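Polyphenol oxidase, chloroplastic (Malus domestica, PDB 6ELV) catalyses the oxidation of mono- and o-diphenols to o-diquinones, a copper-dependent reaction of the tyrosinase family, and is represented here by its recombinant C-terminal domain. Local coordinates at residues Gly53-Arg58 / Lys99-Leu104. Numbering follows the deposited sequence.
Sequences GIEFDR and KMNTIL
One face of the Phe56 ring is occupied by Met100: its CB sits 4.1 Å from the ring centroid, 29° off the normal, an off-centre CH-pi contact, and the carbonyl O of Met100 lies over the same ring. Near the plane of the ring, Thr102 CG2 meets the edge at Phe56 CE1. With Met100 CG anti to the backbone N (chi1 -180°), bends further out bring CE to 3.3 Å from Phe56 CZ, and SD makes an oblique Met-aromatic contact, 5.5 Å from the Phe56 centroid. Met100 is also covered by the Arg58 guanidinium, which has CB and SD of Met100 over one face and Lys99 O at an edge. Arg58 NE donates a hydrogen bond to Lys99 O (2.9 Å) from above the carbonyl plane, and NH1 is hydrogen-bonded to His92 NE2. Replacing Arg58 by an alanine is likely to leave Lys99 O and His92 NE2 without this partner and to open a gap over CB and SD of Met100.

The backbones pair as antiparallel strands, 99-107 being an outermost strand of the four-stranded sheet in this C-terminal domain. Thr102 N to Ile54 O (2.8 Å) and Met100 N to Phe56 O (2.9 Å) are two of the four backbone hydrogen bonds between the strands. Gly53, with phi 62°, and Ile54 both face Thr102, the signature of a G1 beta bulge. Beyond it Ile54 CD1 packs on Leu104 CB (3.8 Å), and Phe87 and Phe64 of the other sheet touch Ile54. On the face opposite Phe56, Glu55 OE1 lies 2.9 Å from Asn101 ND2.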
ATOM      1  N   GLY A  53       3.057  -6.823   7.759  1.00 13.50           N
ATOM      2  CA  GLY A  53       3.539  -6.457   9.078  1.00 12.77           C
ATOM      3  C   GLY A  53       2.809  -5.276   9.676  1.00 11.01           C
ATOM      4  O   GLY A  53       3.428  -4.445  10.351  1.00 12.20           O
ATOM      5  N   ILE A  54       1.503  -5.183   9.435  1.00 10.36           N
ATOM      6  CA  ILE A  54       0.679  -4.137  10.032  1.00  9.83           C
ATOM      7  C   ILE A  54       0.487  -4.481  11.501  1.00 10.28           C
ATOM      8  O   ILE A  54      -0.085  -5.527  11.828  1.00 12.59           O
ATOM      9  CB  ILE A  54      -0.671  -4.049   9.312  1.00  9.71           C
ATOM     10  CG1 ILE A  54      -0.492  -3.754   7.822  1.00  9.98           C
ATOM     11  CG2 ILE A  54      -1.585  -3.032   9.982  1.00 10.95           C
ATOM     12  CD1 ILE A  54      -1.783  -3.886   7.043  1.00  9.88           C
ATOM     13  N   GLU A  55       0.959  -3.613  12.392  1.00 10.02           N
ATOM     14  CA  GLU A  55       0.983  -3.961  13.804  1.00  9.91           C
ATOM     15  C   GLU A  55       0.502  -2.798  14.655  1.00  9.27           C
ATOM     16  O   GLU A  55       0.894  -1.648  14.434  1.00  9.97           O
ATOM     17  CB  GLU A  55       2.381  -4.377  14.228  1.00 11.74           C
ATOM     18  CG  GLU A  55       2.423  -4.975  15.588  1.00 16.02           C
ATOM     19  CD  GLU A  55       3.803  -5.456  15.919  1.00 21.68           C
ATOM     20  OE1 GLU A  55       4.364  -6.241  15.126  1.00 24.55           O
ATOM     21  OE2 GLU A  55       4.343  -5.008  16.951  1.00 23.83           O
ATOM     22  N   PHE A  56      -0.327  -3.112  15.648  1.00  9.59           N
ATOM     23  CA  PHE A  56      -0.971  -2.094  16.469  1.00  9.69           C
ATOM     24  C   PHE A  56      -1.555  -2.776  17.700  1.00  9.04           C
ATOM     25  O   PHE A  56      -1.714  -3.999  17.739  1.00  9.03           O
ATOM     26  CB  PHE A  56      -2.086  -1.369  15.693  1.00  9.92           C
ATOM     27  CG  PHE A  56      -3.089  -2.307  15.085  1.00  9.71           C
ATOM     28  CD1 PHE A  56      -2.862  -2.895  13.848  1.00  9.74           C
ATOM     29  CD2 PHE A  56      -4.239  -2.655  15.782  1.00 11.40           C
ATOM     30  CE1 PHE A  56      -3.767  -3.781  13.322  1.00 11.62           C
ATOM     31  CE2 PHE A  56      -5.153  -3.542  15.248  1.00 12.91           C
ATOM     32  CZ  PHE A  56      -4.910  -4.105  14.019  1.00 13.13           C
ATOM     33  N   ASP A  57      -1.880  -1.967  18.701  1.00  9.02           N
ATOM     34  CA  ASP A  57      -2.560  -2.469  19.889  1.00  9.31           C
ATOM     35  C   ASP A  57      -4.029  -2.704  19.557  1.00  8.62           C
ATOM     36  O   ASP A  57      -4.696  -1.823  19.010  1.00  9.16           O
ATOM     37  CB  ASP A  57      -2.470  -1.463  21.036  1.00 10.91           C
ATOM     38  CG  ASP A  57      -1.111  -1.440  21.720  1.00 13.14           C
ATOM     39  OD1 ASP A  57      -0.179  -2.154  21.312  1.00 14.51           O
ATOM     40  OD2 ASP A  57      -0.978  -0.666  22.686  1.00 18.89           O
ATOM     41  N   ARG A  58      -4.555  -3.867  19.951  1.00  8.88           N
ATOM     42  CA  ARG A  58      -5.926  -4.220  19.603  1.00  8.74           C
ATOM     43  C   ARG A  58      -6.959  -3.279  20.209  1.00  8.52           C
ATOM     44  O   ARG A  58      -8.040  -3.120  19.635  1.00  9.33           O
ATOM     45  CB  ARG A  58      -6.213  -5.661  20.006  1.00  9.01           C
ATOM     46  CG  ARG A  58      -5.500  -6.665  19.130  1.00  9.12           C
ATOM     47  CD  ARG A  58      -5.641  -8.081  19.689  1.00 10.40           C
ATOM     48  NE  ARG A  58      -4.904  -9.054  18.885  1.00 10.36           N
ATOM     49  CZ  ARG A  58      -5.431  -9.813  17.930  1.00  9.24           C
ATOM     50  NH1 ARG A  58      -6.729  -9.761  17.670  1.00  9.46           N
ATOM     51  NH2 ARG A  58      -4.660 -10.649  17.252  1.00 10.97           N
ATOM     52  N   LYS A  99      -1.486  -7.155  20.943  1.00  9.42           N
ATOM     53  CA  LYS A  99      -1.312  -6.549  19.635  1.00  9.76           C
ATOM     54  C   LYS A  99      -1.870  -7.475  18.562  1.00  9.52           C
ATOM     55  O   LYS A  99      -2.080  -8.677  18.776  1.00  9.51           O
ATOM     56  CB  LYS A  99       0.170  -6.315  19.366  1.00 10.79           C
ATOM     57  CG  LYS A  99       0.805  -5.363  20.368  1.00 13.10           C
ATOM     58  CD  LYS A  99       2.073  -4.788  19.818  1.00 17.22           C
ATOM     59  CE  LYS A  99       3.073  -5.917  19.702  1.00 23.50           C
ATOM     60  NZ  LYS A  99       4.397  -5.521  19.168  1.00 27.45           N
ATOM     61  N   MET A 100      -2.099  -6.897  17.391  1.00 10.13           N
ATOM     62  CA  MET A 100      -2.360  -7.644  16.174  1.00 10.43           C
ATOM     63  C   MET A 100      -1.227  -7.381  15.196  1.00 10.02           C
ATOM     64  O   MET A 100      -0.718  -6.259  15.105  1.00 11.52           O
ATOM     65  CB  MET A 100      -3.692  -7.216  15.550  1.00 13.89           C
ATOM     66  CG  MET A 100      -4.102  -7.922  14.253  1.00 19.63           C
ATOM     67  SD  MET A 100      -5.841  -8.339  14.278  1.00 28.51           S
ATOM     68  CE  MET A 100      -6.439  -6.851  15.101  1.00 31.33           C
ATOM     69  N   ASN A 101      -0.836  -8.425  14.473  1.00 10.07           N
ATOM     70  CA  ASN A 101       0.132  -8.329  13.393  1.00 11.04           C
ATOM     71  C   ASN A 101      -0.533  -8.967  12.186  1.00 10.39           C
ATOM     72  O   ASN A 101      -0.817 -10.172  12.195  1.00 12.54           O
ATOM     73  CB  ASN A 101       1.430  -9.046  13.752  1.00 14.66           C
ATOM     74  CG  ASN A 101       2.528  -8.776  12.746  1.00 18.97           C
ATOM     75  OD1 ASN A 101       2.315  -8.877  11.544  1.00 21.00           O
ATOM     76  ND2 ASN A 101       3.700  -8.401  13.233  1.00 24.04           N
ATOM     77  N   THR A 102      -0.801  -8.164  11.162  1.00  9.69           N
ATOM     78  CA  THR A 102      -1.663  -8.600  10.080  1.00  9.78           C
ATOM     79  C   THR A 102      -1.165  -8.036   8.749  1.00  9.91           C
ATOM     80  O   THR A 102      -0.049  -7.527   8.640  1.00 10.34           O
ATOM     81  CB  THR A 102      -3.120  -8.290  10.439  1.00 10.97           C
ATOM     82  OG1 THR A 102      -3.981  -8.942   9.506  1.00 13.49           O
ATOM     83  CG2 THR A 102      -3.400  -6.786  10.465  1.00 12.41           C
ATOM     84  N   ILE A 103      -2.015  -8.138   7.732  1.00 10.86           N
ATOM     85  CA  ILE A 103      -1.636  -7.878   6.351  1.00 10.71           C
ATOM     86  C   ILE A 103      -2.857  -7.307   5.651  1.00 11.05           C
ATOM     87  O   ILE A 103      -3.995  -7.533   6.068  1.00 16.09           O
ATOM     88  CB  ILE A 103      -1.184  -9.212   5.709  1.00 13.27           C
ATOM     89  CG1 ILE A 103      -0.585  -9.045   4.311  1.00 16.16           C
ATOM     90  CG2 ILE A 103      -2.338 -10.188   5.669  1.00 16.75           C
ATOM     91  CD1 ILE A 103       0.310 -10.198   3.964  1.00 19.61           C
ATOM     92  N   LEU A 104      -2.615  -6.530   4.599  1.00  9.02           N
ATOM     93  CA  LEU A 104      -3.682  -6.043   3.739  1.00  8.62           C
ATOM     94  C   LEU A 104      -3.282  -6.320   2.302  1.00  7.86           C
ATOM     95  O   LEU A 104      -2.168  -5.974   1.901  1.00  9.05           O
ATOM     96  CB  LEU A 104      -3.916  -4.539   3.929  1.00  9.28           C
ATOM     97  CG  LEU A 104      -5.035  -3.923   3.080  1.00  9.71           C
ATOM     98  CD1 LEU A 104      -6.408  -4.415   3.504  1.00 12.37           C
ATOM     99  CD2 LEU A 104      -4.964  -2.406   3.091  1.00 11.57           C
TER